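PDB 3E82: putative oxidoreductase from Klebsiella pneumoniae subsp. pneumoniae MGH 78578, which is probably an NAD(P)-dependent oxidoreductase of the Gfo/Idh/MocA family, though its substrate and exact reaction are not established. Local coordinates for residues I185-Q190 and S238-V243; S153-F158 and F178-H183; P31-A36 and L305-L310; A24-S29 and V266-A271. One frame throughout, in Å; residues are numbered along the deposited sequence.

Starting from the N terminus, helix 17-28 supplies the first segment of interaction 4 and strand 33-39, next in the chain, the first of interaction 3. Both wait more than two hundred residues for their partners: interaction 4 closes at loop 266-271, interaction 3 at helix 300-310. Their segments alternate, so the two loops cross, and each ties the Rossmann domain to the C-terminal part of the chain. Nested inside both are two short loops in series, interaction 2 and then interaction 1. These bind helix 176-192 to neighbouring strands 148-156 and 241-245 of the mixed sheet, and they touch through Arg240 and Ser153.

Interaction 1. Residues I185-Q190 and S238-V243; sequences IDQALQ and SSRFTV
Gln187 and Arg240 meet through a direct hydrogen bond and a shared water. The amide oxygen OE1 of Gln187 accepts a hydrogen bond from Arg240 NH2 at 3.0 Å, in the carbonyl plane and on a lone pair. The bond is bent, with an N-H...O angle of 137°, and OE1 lies somewhat out of the guanidinium plane. Water 1 closes a small ring by accepting from Gln187 NE2 (2.9 Å) and from the same Arg240 NH2 (3.0 Å). A glutamine suits this place because its amide offers an acceptor and a donor side by side; beyond CG its chain is extended, which carries the amide from helix 176-192 across to strand 241-245.

The aromatic contacts run alongside. Phe241 CZ approaches Gln187 OE1 at 3.4 Å, the oxygen lying at the ring edge near its plane, where the C-H groups are slightly positive. The guanidinium of Arg240 lies over one face of the neighbouring Phe241 ring, NH1 displaced toward the rim. That two successive residues turn the same way follows from a classic beta bulge, in which Arg240 and Phe241 both face Lys252.

Arg240 NH1 bonds to Ser153 OG on strand 148-156, while Gln187 NE2 also reaches Arg127 O. Polar partners and an aromatic face hold the guanidinium in orientation; its buried charge is probably stabilised by these neutral acceptors, with a long, weak ion pair from NE to Asp132.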
loop_
_atom_site.group_PDB
_atom_site.type_symbol
_atom_site.label_atom_id
_atom_site.label_comp_id
_atom_site.label_asym_id
_atom_site.label_seq_id
_atom_site.Cartn_x
_atom_site.Cartn_y
_atom_site.Cartn_z
ATOM N N ILE B 185 3.249 11.497 8.261
ATOM C CA ILE B 185 4.619 11.812 7.862
ATOM C C ILE B 185 5.519 12.042 9.074
ATOM O O ILE B 185 6.593 11.453 9.184
ATOM C CB ILE B 185 4.674 13.087 6.995
ATOM C CG1 ILE B 185 3.905 12.872 5.694
ATOM C CG2 ILE B 185 6.131 13.460 6.709
ATOM C CD1 ILE B 185 3.584 14.173 4.981
ATOM N N ASP B 186 5.075 12.901 9.984
ATOM C CA ASP B 186 5.859 13.232 11.168
ATOM C C ASP B 186 6.324 11.995 11.932
ATOM O O ASP B 186 7.482 11.919 12.328
ATOM C CB ASP B 186 5.060 14.152 12.104
ATOM C CG ASP B 186 5.887 14.663 13.260
ATOM O OD1 ASP B 186 6.947 15.269 13.004
ATOM O OD2 ASP B 186 5.479 14.463 14.423
ATOM N N GLN B 187 5.419 11.043 12.146
ATOM C CA GLN B 187 5.758 9.803 12.848
ATOM C C GLN B 187 6.838 9.035 12.087
ATOM O O GLN B 187 7.781 8.515 12.687
ATOM C CB GLN B 187 4.507 8.922 13.026
ATOM C CG GLN B 187 3.542 9.430 14.093
ATOM C CD GLN B 187 2.162 8.761 14.051
ATOM O OE1 GLN B 187 1.803 8.091 13.078
ATOM N NE2 GLN B 187 1.374 8.966 15.108
ATOM N N ALA B 188 6.707 8.972 10.766
ATOM C CA ALA B 188 7.686 8.272 9.943
ATOM C C ALA B 188 9.073 8.912 10.037
ATOM O O ALA B 188 10.078 8.214 10.191
ATOM C CB ALA B 188 7.219 8.239 8.484
ATOM N N LEU B 189 9.134 10.238 9.944
ATOM C CA LEU B 189 10.412 10.937 10.011
ATOM C C LEU B 189 11.064 10.739 11.378
ATOM O O LEU B 189 12.272 10.545 11.479
ATOM C CB LEU B 189 10.213 12.434 9.727
ATOM C CG LEU B 189 9.610 12.769 8.360
ATOM C CD1 LEU B 189 9.481 14.282 8.188
ATOM C CD2 LEU B 189 10.485 12.174 7.271
ATOM N N GLN B 190 10.254 10.787 12.430
ATOM C CA GLN B 190 10.761 10.594 13.786
ATOM C C GLN B 190 11.404 9.209 13.910
ATOM O O GLN B 190 12.451 9.046 14.539
ATOM C CB GLN B 190 9.622 10.733 14.802
ATOM C CG GLN B 190 9.217 12.171 15.122
ATOM C CD GLN B 190 10.263 12.908 15.958
ATOM O OE1 GLN B 190 11.083 13.667 15.434
ATOM N NE2 GLN B 190 10.245 12.669 17.262
ATOM N N SER B 238 -8.793 -2.449 7.082
ATOM C CA SER B 238 -7.440 -1.898 7.169
ATOM C C SER B 238 -6.933 -1.787 8.606
ATOM O O SER B 238 -7.711 -1.830 9.564
ATOM C CB SER B 238 -7.379 -0.531 6.488
ATOM O OG SER B 238 -8.279 0.369 7.101
ATOM N N SER B 239 -5.620 -1.654 8.751
ATOM C CA SER B 239 -4.995 -1.534 10.060
ATOM C C SER B 239 -4.282 -0.197 10.171
ATOM O O SER B 239 -3.711 0.292 9.197
ATOM C CB SER B 239 -3.976 -2.653 10.278
ATOM O OG SER B 239 -4.571 -3.925 10.126
ATOM N N ARG B 240 -4.315 0.373 11.372
ATOM C CA ARG B 240 -3.683 1.651 11.657
ATOM C C ARG B 240 -2.217 1.611 11.255
ATOM O O ARG B 240 -1.716 2.541 10.629
ATOM C CB ARG B 240 -3.787 1.964 13.153
ATOM C CG ARG B 240 -3.043 3.228 13.566
ATOM C CD ARG B 240 -3.625 4.467 12.908
ATOM N NE ARG B 240 -2.841 5.656 13.236
ATOM C CZ ARG B 240 -1.729 6.022 12.602
ATOM N NH1 ARG B 240 -1.262 5.296 11.592
ATOM N NH2 ARG B 240 -1.075 7.111 12.992
ATOM N N PHE B 241 -1.543 0.531 11.649
ATOM C CA PHE B 241 -0.127 0.311 11.356
ATOM C C PHE B 241 0.097 -1.147 10.969
ATOM O O PHE B 241 -0.525 -2.052 11.524
ATOM C CB PHE B 241 0.751 0.587 12.583
ATOM C CG PHE B 241 0.959 2.049 12.893
ATOM C CD1 PHE B 241 1.779 2.838 12.090
ATOM C CD2 PHE B 241 0.371 2.621 14.019
ATOM C CE1 PHE B 241 2.019 4.182 12.408
ATOM C CE2 PHE B 241 0.603 3.965 14.350
ATOM C CZ PHE B 241 1.431 4.745 13.538
ATOM N N THR B 242 1.006 -1.355 10.025
ATOM C CA THR B 242 1.399 -2.682 9.565
ATOM C C THR B 242 2.898 -2.546 9.316
ATOM O O THR B 242 3.316 -1.749 8.480
ATOM C CB THR B 242 0.701 -3.078 8.241
ATOM O OG1 THR B 242 -0.711 -3.194 8.457
ATOM C CG2 THR B 242 1.246 -4.409 7.737
ATOM N N VAL B 243 3.704 -3.302 10.056
ATOM C CA VAL B 243 5.156 -3.224 9.905
ATOM C C VAL B 243 5.780 -4.599 9.765
ATOM O O VAL B 243 5.560 -5.473 10.604
ATOM C CB VAL B 243 5.801 -2.510 11.114
ATOM C CG1 VAL B 243 7.303 -2.325 10.884
ATOM C CG2 VAL B 243 5.127 -1.166 11.336
HETATM O O HOH W 1 -1.271 7.930 15.840
#

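Interaction 2. Residues S153-F158 and F178-H183; sequences SHFDRF and FDLGPH
The Phe155 ring carries Leu180 on one face: CD2 of Leu180 stands 3.4 Å from the ring centroid and only 10° off the normal, a CH-pi contact. Water 2 lies in the ring plane at its edge, and His183 CE1 approaches obliquely, 4.3 Å from Phe155 CD1. The guanidinium of Arg157 has Phe155 CZ over one of its faces. This is helix-on-sheet packing in the C-terminal alpha/beta domain, helix 176-192 lying against strand 148-156, which runs in the interior of the mixed sheet.

Phe155 has CG anti to the backbone N (chi1 175°), which carries its ring from the strand toward the helix. A broad aromatic ring spans the gap between the two backbones, and the branched end of Leu180 sets a methyl group over it. On the other side of the strand, His154 points away from the helix. Its ND1 donates to Asp156 OD2 at 2.9 Å, nearly straight and in the imidazole plane, while its NE2 is bonded to Glu152. The two acids therefore hold the imidazole between them and fix its rotation.

Besides its oblique contact with Phe155, His183 is linked to the strand through a water. Lying in the plane of its imidazole, water 2 sits 3.0 Å from His183 NE2 and donates to His154 O at 2.9 Å.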
loop_
_atom_site.group_PDB
_atom_site.type_symbol
_atom_site.label_atom_id
_atom_site.label_comp_id
_atom_site.label_asym_id
_atom_site.label_seq_id
_atom_site.Cartn_x
_atom_site.Cartn_y
_atom_site.Cartn_z
ATOM N N SER B 153 1.457 2.939 7.406
ATOM C CA SER B 153 0.623 3.723 8.315
ATOM C C SER B 153 -0.611 4.235 7.582
ATOM O O SER B 153 -0.504 4.835 6.503
ATOM C CB SER B 153 1.445 4.898 8.868
ATOM O OG SER B 153 0.681 5.712 9.733
ATOM N N HIS B 154 -1.780 4.009 8.178
ATOM C CA HIS B 154 -3.050 4.408 7.577
ATOM C C HIS B 154 -3.941 5.325 8.400
ATOM O O HIS B 154 -3.941 5.298 9.632
ATOM C CB HIS B 154 -3.936 3.185 7.284
ATOM C CG HIS B 154 -3.471 2.328 6.152
ATOM N ND1 HIS B 154 -4.329 1.881 5.169
ATOM C CD2 HIS B 154 -2.259 1.800 5.863
ATOM C CE1 HIS B 154 -3.664 1.116 4.322
ATOM N NE2 HIS B 154 -2.406 1.051 4.720
ATOM N N PHE B 155 -4.710 6.128 7.681
ATOM C CA PHE B 155 -5.740 6.959 8.275
ATOM C C PHE B 155 -6.884 6.708 7.313
ATOM O O PHE B 155 -6.877 7.212 6.196
ATOM C CB PHE B 155 -5.457 8.452 8.266
ATOM C CG PHE B 155 -6.623 9.245 8.780
ATOM C CD1 PHE B 155 -6.796 9.438 10.146
ATOM C CD2 PHE B 155 -7.630 9.668 7.912
ATOM C CE1 PHE B 155 -7.954 10.028 10.644
ATOM C CE2 PHE B 155 -8.795 10.259 8.404
ATOM C CZ PHE B 155 -8.955 10.437 9.772
ATOM N N ASP B 156 -7.854 5.909 7.732
ATOM C CA ASP B 156 -8.975 5.590 6.863
ATOM C C ASP B 156 -10.286 5.646 7.624
ATOM O O ASP B 156 -10.345 5.354 8.817
ATOM C CB ASP B 156 -8.812 4.183 6.260
ATOM C CG ASP B 156 -7.517 4.022 5.455
ATOM O OD1 ASP B 156 -6.985 5.044 4.968
ATOM O OD2 ASP B 156 -7.036 2.872 5.295
ATOM N N ARG B 157 -11.338 6.036 6.927
ATOM C CA ARG B 157 -12.663 6.089 7.520
ATOM C C ARG B 157 -13.675 5.844 6.408
ATOM O O ARG B 157 -13.314 5.819 5.230
ATOM C CB ARG B 157 -12.874 7.434 8.235
ATOM C CG ARG B 157 -11.968 7.531 9.464
ATOM C CD ARG B 157 -12.236 8.684 10.420
ATOM N NE ARG B 157 -11.227 8.660 11.487
ATOM C CZ ARG B 157 -11.137 9.543 12.481
ATOM N NH1 ARG B 157 -12.002 10.548 12.572
ATOM N NH2 ARG B 157 -10.173 9.423 13.391
ATOM N N PHE B 158 -14.929 5.619 6.775
ATOM C CA PHE B 158 -15.949 5.358 5.774
ATOM C C PHE B 158 -16.966 6.483 5.745
ATOM O O PHE B 158 -17.806 6.603 6.635
ATOM C CB PHE B 158 -16.646 4.027 6.057
ATOM C CG PHE B 158 -17.594 3.601 4.974
ATOM C CD1 PHE B 158 -17.123 3.282 3.702
ATOM C CD2 PHE B 158 -18.960 3.531 5.220
ATOM C CE1 PHE B 158 -18.003 2.898 2.691
ATOM C CE2 PHE B 158 -19.848 3.148 4.214
ATOM C CZ PHE B 158 -19.370 2.832 2.951
ATOM N N PHE B 178 -3.375 16.936 2.814
ATOM C CA PHE B 178 -2.941 18.069 3.621
ATOM C C PHE B 178 -3.412 18.040 5.065
ATOM O O PHE B 178 -2.711 18.525 5.954
ATOM C CB PHE B 178 -3.381 19.384 2.975
ATOM C CG PHE B 178 -2.278 20.089 2.247
ATOM C CD1 PHE B 178 -1.698 19.522 1.115
ATOM C CD2 PHE B 178 -1.800 21.311 2.707
ATOM C CE1 PHE B 178 -0.657 20.165 0.448
ATOM C CE2 PHE B 178 -0.761 21.962 2.053
ATOM C CZ PHE B 178 -0.188 21.390 0.920
ATOM N N ASP B 179 -4.591 17.480 5.309
ATOM C CA ASP B 179 -5.107 17.427 6.671
ATOM C C ASP B 179 -4.554 16.285 7.509
ATOM O O ASP B 179 -4.107 16.497 8.637
ATOM C CB ASP B 179 -6.639 17.328 6.679
ATOM C CG ASP B 179 -7.308 18.540 6.057
ATOM O OD1 ASP B 179 -6.834 19.673 6.284
ATOM O OD2 ASP B 179 -8.321 18.355 5.351
ATOM N N LEU B 180 -4.581 15.076 6.965
ATOM C CA LEU B 180 -4.120 13.920 7.719
ATOM C C LEU B 180 -2.720 13.428 7.386
ATOM O O LEU B 180 -2.110 12.717 8.181
ATOM C CB LEU B 180 -5.145 12.802 7.564
ATOM C CG LEU B 180 -6.492 13.347 8.050
ATOM C CD1 LEU B 180 -7.605 12.803 7.200
ATOM C CD2 LEU B 180 -6.684 13.010 9.518
ATOM N N GLY B 181 -2.212 13.802 6.217
ATOM C CA GLY B 181 -0.866 13.409 5.842
ATOM C C GLY B 181 0.186 13.845 6.861
ATOM O O GLY B 181 1.081 13.071 7.180
ATOM N N PRO B 182 0.103 15.073 7.404
ATOM C CA PRO B 182 1.087 15.557 8.381
ATOM C C PRO B 182 1.466 14.653 9.555
ATOM O O PRO B 182 2.654 14.441 9.791
ATOM C CB PRO B 182 0.493 16.893 8.828
ATOM C CG PRO B 182 -0.110 17.400 7.554
ATOM C CD PRO B 182 -0.824 16.159 7.027
ATOM N N HIS B 183 0.496 14.107 10.288
ATOM C CA HIS B 183 0.869 13.260 11.422
ATOM C C HIS B 183 1.451 11.918 10.970
ATOM O O HIS B 183 2.310 11.345 11.642
ATOM C CB HIS B 183 -0.312 13.040 12.377
ATOM C CG HIS B 183 -1.304 12.025 11.904
ATOM N ND1 HIS B 183 -2.160 12.251 10.848
ATOM C CD2 HIS B 183 -1.574 10.773 12.346
ATOM C CE1 HIS B 183 -2.916 11.182 10.660
ATOM N NE2 HIS B 183 -2.581 10.271 11.556
HETATM O O HOH W 2 -4.078 7.730 11.198
#

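Interaction 3. Residues P31-A36 and L305-L310; sequences PGLNLA and LIRDAL
Arg307 reaches from helix 300-310 over the turn that leads into strand 33-39, and its far end grips the backbone of Pro31. NH1 of Arg307 donates to Pro31 O at 2.8 Å, almost straight at 170°. The oxygen lies in the guanidinium plane, although the donor is tilted from the plane of the carbonyl. The chain bends at chi3 (57°), turning the guanidinium toward that carbonyl and also toward Asp308. Here NE forms a salt bridge with Asp308 OD1 at 3.3 Å, meeting it from above the carboxylate plane. Arginine suits the site because separate N-H groups serve the two acceptors.

Leu33 takes the aliphatic part of the same side chain: its CD2 touches Arg307 CB at 3.9 Å and lies about as close to CG. Pro31 adds its ring beside the guanidinium, with CD 4.2 Å from NH1 of Arg307. Between them Gly32 adopts a positive phi of 95°, a backbone shape that favours glycine, and its CA passes 4.2 Å from Arg307 CD.

Strand 33-39 belongs to the parallel Rossmann sheet, where it lies between strands 8-13 and 54-56. Leu33 also packs on Ile8 and Ile10 of strand 8-13 and on Ile27 of helix 17-28, while Leu310 in the last turn of helix 300-310 rests on Ile8.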
loop_
_atom_site.group_PDB
_atom_site.type_symbol
_atom_site.label_atom_id
_atom_site.label_comp_id
_atom_site.label_asym_id
_atom_site.label_seq_id
_atom_site.Cartn_x
_atom_site.Cartn_y
_atom_site.Cartn_z
ATOM N N PRO B 31 0.616 21.159 34.880
ATOM C CA PRO B 31 1.101 22.078 35.915
ATOM C C PRO B 31 2.269 22.927 35.409
ATOM O O PRO B 31 3.073 22.477 34.587
ATOM C CB PRO B 31 1.524 21.133 37.040
ATOM C CG PRO B 31 0.594 19.988 36.879
ATOM C CD PRO B 31 0.597 19.775 35.381
ATOM N N GLY B 32 2.363 24.152 35.907
ATOM C CA GLY B 32 3.444 25.025 35.488
ATOM C C GLY B 32 2.995 25.929 34.360
ATOM O O GLY B 32 3.597 26.977 34.121
ATOM N N LEU B 33 1.934 25.519 33.670
ATOM C CA LEU B 33 1.389 26.304 32.573
ATOM C C LEU B 33 0.117 26.986 33.054
ATOM O O LEU B 33 -0.696 26.383 33.748
ATOM C CB LEU B 33 1.056 25.410 31.378
ATOM C CG LEU B 33 2.206 24.651 30.718
ATOM C CD1 LEU B 33 1.675 23.974 29.463
ATOM C CD2 LEU B 33 3.348 25.618 30.367
ATOM N N ASN B 34 -0.063 28.243 32.683
ATOM C CA ASN B 34 -1.255 28.962 33.107
ATOM C C ASN B 34 -1.945 29.641 31.920
ATOM O O ASN B 34 -1.405 30.562 31.319
ATOM C CB ASN B 34 -0.867 29.987 34.191
ATOM C CG ASN B 34 -1.991 30.949 34.532
ATOM O OD1 ASN B 34 -3.160 30.568 34.615
ATOM N ND2 ASN B 34 -1.633 32.207 34.747
ATOM N N LEU B 35 -3.127 29.153 31.573
ATOM C CA LEU B 35 -3.904 29.742 30.488
ATOM C C LEU B 35 -4.589 30.972 31.094
ATOM O O LEU B 35 -5.628 30.857 31.747
ATOM C CB LEU B 35 -4.949 28.747 29.982
ATOM C CG LEU B 35 -5.877 29.251 28.872
ATOM C CD1 LEU B 35 -5.069 29.846 27.724
ATOM C CD2 LEU B 35 -6.737 28.094 28.383
ATOM N N ALA B 36 -3.994 32.142 30.877
ATOM C CA ALA B 36 -4.505 33.391 31.438
ATOM C C ALA B 36 -5.302 34.242 30.462
ATOM O O ALA B 36 -6.144 35.046 30.878
ATOM C CB ALA B 36 -3.347 34.205 31.989
ATOM N N LEU B 305 6.606 18.849 27.702
ATOM C CA LEU B 305 7.951 18.995 27.155
ATOM C C LEU B 305 8.236 20.438 26.724
ATOM O O LEU B 305 9.348 20.939 26.904
ATOM C CB LEU B 305 8.149 18.020 25.991
ATOM C CG LEU B 305 8.117 16.532 26.387
ATOM C CD1 LEU B 305 8.171 15.659 25.141
ATOM C CD2 LEU B 305 9.303 16.214 27.306
ATOM N N ILE B 306 7.234 21.114 26.165
ATOM C CA ILE B 306 7.416 22.507 25.762
ATOM C C ILE B 306 7.683 23.296 27.049
ATOM O O ILE B 306 8.515 24.209 27.082
ATOM C CB ILE B 306 6.147 23.067 25.075
ATOM C CG1 ILE B 306 6.071 22.586 23.611
ATOM C CG2 ILE B 306 6.119 24.585 25.206
ATOM C CD1 ILE B 306 7.077 23.230 22.660
ATOM N N ARG B 307 6.956 22.935 28.102
ATOM C CA ARG B 307 7.108 23.565 29.411
ATOM C C ARG B 307 8.555 23.386 29.860
ATOM O O ARG B 307 9.255 24.352 30.159
ATOM C CB ARG B 307 6.181 22.894 30.435
ATOM C CG ARG B 307 6.295 23.439 31.855
ATOM C CD ARG B 307 5.602 22.506 32.852
ATOM N NE ARG B 307 6.184 21.168 32.765
ATOM C CZ ARG B 307 5.671 20.076 33.320
ATOM N NH1 ARG B 307 4.548 20.141 34.024
ATOM N NH2 ARG B 307 6.285 18.908 33.154
ATOM N N ASP B 308 8.997 22.134 29.891
ATOM C CA ASP B 308 10.352 21.832 30.318
ATOM C C ASP B 308 11.392 22.539 29.462
ATOM O O ASP B 308 12.417 23.006 29.974
ATOM C CB ASP B 308 10.584 20.322 30.302
ATOM C CG ASP B 308 9.701 19.596 31.298
ATOM O OD1 ASP B 308 9.266 20.250 32.267
ATOM O OD2 ASP B 308 9.445 18.382 31.118
ATOM N N ALA B 309 11.125 22.630 28.162
ATOM C CA ALA B 309 12.047 23.296 27.258
ATOM C C ALA B 309 12.113 24.789 27.594
ATOM O O ALA B 309 13.188 25.389 27.569
ATOM C CB ALA B 309 11.608 23.091 25.813
ATOM N N LEU B 310 10.967 25.388 27.909
ATOM C CA LEU B 310 10.930 26.811 28.255
ATOM C C LEU B 310 11.661 27.075 29.565
ATOM O O LEU B 310 12.244 28.143 29.759
ATOM C CB LEU B 310 9.484 27.303 28.373
ATOM C CG LEU B 310 8.709 27.353 27.055
ATOM C CD1 LEU B 310 7.294 27.867 27.299
ATOM C CD2 LEU B 310 9.446 28.252 26.073
#

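Interaction 4. Residues A24-S29 and V266-A271; sequences APLIRS and VVPGSA
Pro268 is the centre of this contact, its ring set against the end of helix 17-28. CG of Pro268 lies 3.9 Å from CB of Pro25, a meeting of two rigid proline rings, and it sits equally near the Pro25 carbonyl oxygen. CB of Pro268 meets CD2 of Leu26 at 3.9 Å, the two side chains crossing at about a right angle. Ser29 adds a third contact, with its CB 3.5 Å from Pro268 O. A proline suits this place, since its compact apolar ring packs against Pro25 and Leu26, and it has no backbone N-H to satisfy; its fixed phi also fits the second position of the type II turn.

The helix belongs to the NAD-binding Rossmann domain, where it follows the first strand and its glycine-rich turn, whereas loop 266-271 lies in the C-terminal part of the chain, so the contact bridges the two.

Behind Pro268, that turn, from Val267 to Ser270, presents the ring; Gly269 takes the positive phi of its third position. Val267 O accepts hydrogen bonds from both N and OG of Ser270, the latter at 2.6 Å. On the helix side, Ser29 OG (chi1 74°) folds back to donate to Leu26 O at 2.6 Å and is also bonded to Arg300 NE. Arg300, on helix 300-310, touches Leu26 and Pro268 as well.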
loop_
_atom_site.group_PDB
_atom_site.type_symbol
_atom_site.label_atom_id
_atom_site.label_comp_id
_atom_site.label_asym_id
_atom_site.label_seq_id
_atom_site.Cartn_x
_atom_site.Cartn_y
_atom_site.Cartn_z
ATOM N N ALA B 24 -7.052 24.262 25.117
ATOM C CA ALA B 24 -7.467 24.660 26.459
ATOM C C ALA B 24 -7.424 23.498 27.458
ATOM O O ALA B 24 -6.824 23.624 28.529
ATOM C CB ALA B 24 -8.856 25.277 26.427
ATOM N N PRO B 25 -8.055 22.354 27.125
ATOM C CA PRO B 25 -8.061 21.193 28.032
ATOM C C PRO B 25 -6.676 20.625 28.332
ATOM O O PRO B 25 -6.360 20.291 29.477
ATOM C CB PRO B 25 -8.945 20.185 27.295
ATOM C CG PRO B 25 -9.907 21.081 26.552
ATOM C CD PRO B 25 -8.972 22.126 25.995
ATOM N N LEU B 26 -5.855 20.503 27.296
ATOM C CA LEU B 26 -4.510 19.980 27.465
ATOM C C LEU B 26 -3.669 20.917 28.342
ATOM O O LEU B 26 -3.079 20.491 29.337
ATOM C CB LEU B 26 -3.850 19.798 26.095
ATOM C CG LEU B 26 -4.440 18.685 25.215
ATOM C CD1 LEU B 26 -3.899 18.799 23.787
ATOM C CD2 LEU B 26 -4.099 17.322 25.826
ATOM N N ILE B 27 -3.631 22.195 27.981
ATOM C CA ILE B 27 -2.854 23.174 28.729
ATOM C C ILE B 27 -3.241 23.238 30.203
ATOM O O ILE B 27 -2.373 23.270 31.083
ATOM C CB ILE B 27 -3.008 24.590 28.120
ATOM C CG1 ILE B 27 -2.403 24.617 26.713
ATOM C CG2 ILE B 27 -2.323 25.619 29.016
ATOM C CD1 ILE B 27 -2.675 25.894 25.941
ATOM N N ARG B 28 -4.542 23.258 30.472
ATOM C CA ARG B 28 -5.028 23.340 31.841
ATOM C C ARG B 28 -4.704 22.097 32.665
ATOM O O ARG B 28 -4.743 22.134 33.892
ATOM C CB ARG B 28 -6.539 23.622 31.832
ATOM C CG ARG B 28 -6.873 25.051 31.353
ATOM C CD ARG B 28 -8.331 25.225 30.938
ATOM N NE ARG B 28 -9.268 24.943 32.024
ATOM C CZ ARG B 28 -9.326 25.618 33.168
ATOM N NH1 ARG B 28 -8.499 26.635 33.401
ATOM N NH2 ARG B 28 -10.215 25.274 34.087
ATOM N N SER B 29 -4.356 21.004 31.988
ATOM C CA SER B 29 -4.028 19.756 32.674
ATOM C C SER B 29 -2.534 19.614 32.956
ATOM O O SER B 29 -2.102 18.642 33.576
ATOM C CB SER B 29 -4.482 18.561 31.834
ATOM O OG SER B 29 -3.613 18.382 30.725
ATOM N N VAL B 266 -13.665 14.279 27.715
ATOM C CA VAL B 266 -12.920 13.595 28.771
ATOM C C VAL B 266 -11.761 14.509 29.168
ATOM O O VAL B 266 -11.106 15.076 28.301
ATOM C CB VAL B 266 -12.333 12.253 28.262
ATOM C CG1 VAL B 266 -11.456 11.631 29.331
ATOM C CG2 VAL B 266 -13.460 11.299 27.868
ATOM N N VAL B 267 -11.504 14.655 30.462
ATOM C CA VAL B 267 -10.411 15.514 30.917
ATOM C C VAL B 267 -9.054 14.852 30.703
ATOM O O VAL B 267 -8.810 13.750 31.195
ATOM C CB VAL B 267 -10.540 15.869 32.420
ATOM C CG1 VAL B 267 -9.311 16.644 32.873
ATOM C CG2 VAL B 267 -11.804 16.702 32.660
ATOM N N PRO B 268 -8.154 15.521 29.960
ATOM C CA PRO B 268 -6.819 14.971 29.698
ATOM C C PRO B 268 -6.092 14.648 31.000
ATOM O O PRO B 268 -6.053 15.470 31.912
ATOM C CB PRO B 268 -6.127 16.091 28.917
ATOM C CG PRO B 268 -7.265 16.742 28.178
ATOM C CD PRO B 268 -8.348 16.798 29.247
ATOM N N GLY B 269 -5.513 13.455 31.084
ATOM C CA GLY B 269 -4.797 13.081 32.289
ATOM C C GLY B 269 -5.662 12.355 33.303
ATOM O O GLY B 269 -5.165 11.907 34.339
ATOM N N SER B 270 -6.953 12.233 33.011
ATOM C CA SER B 270 -7.872 11.545 33.915
ATOM C C SER B 270 -7.702 10.028 33.825
ATOM O O SER B 270 -6.860 9.530 33.074
ATOM C CB SER B 270 -9.325 11.936 33.609
ATOM O OG SER B 270 -9.692 11.611 32.281
ATOM N N ALA B 271 -8.510 9.304 34.592
ATOM C CA ALA B 271 -8.460 7.844 34.654
ATOM C C ALA B 271 -8.175 7.072 33.370
ATOM O O ALA B 271 -7.125 6.432 33.242
ATOM C CB ALA B 271 -9.753 7.312 35.281
#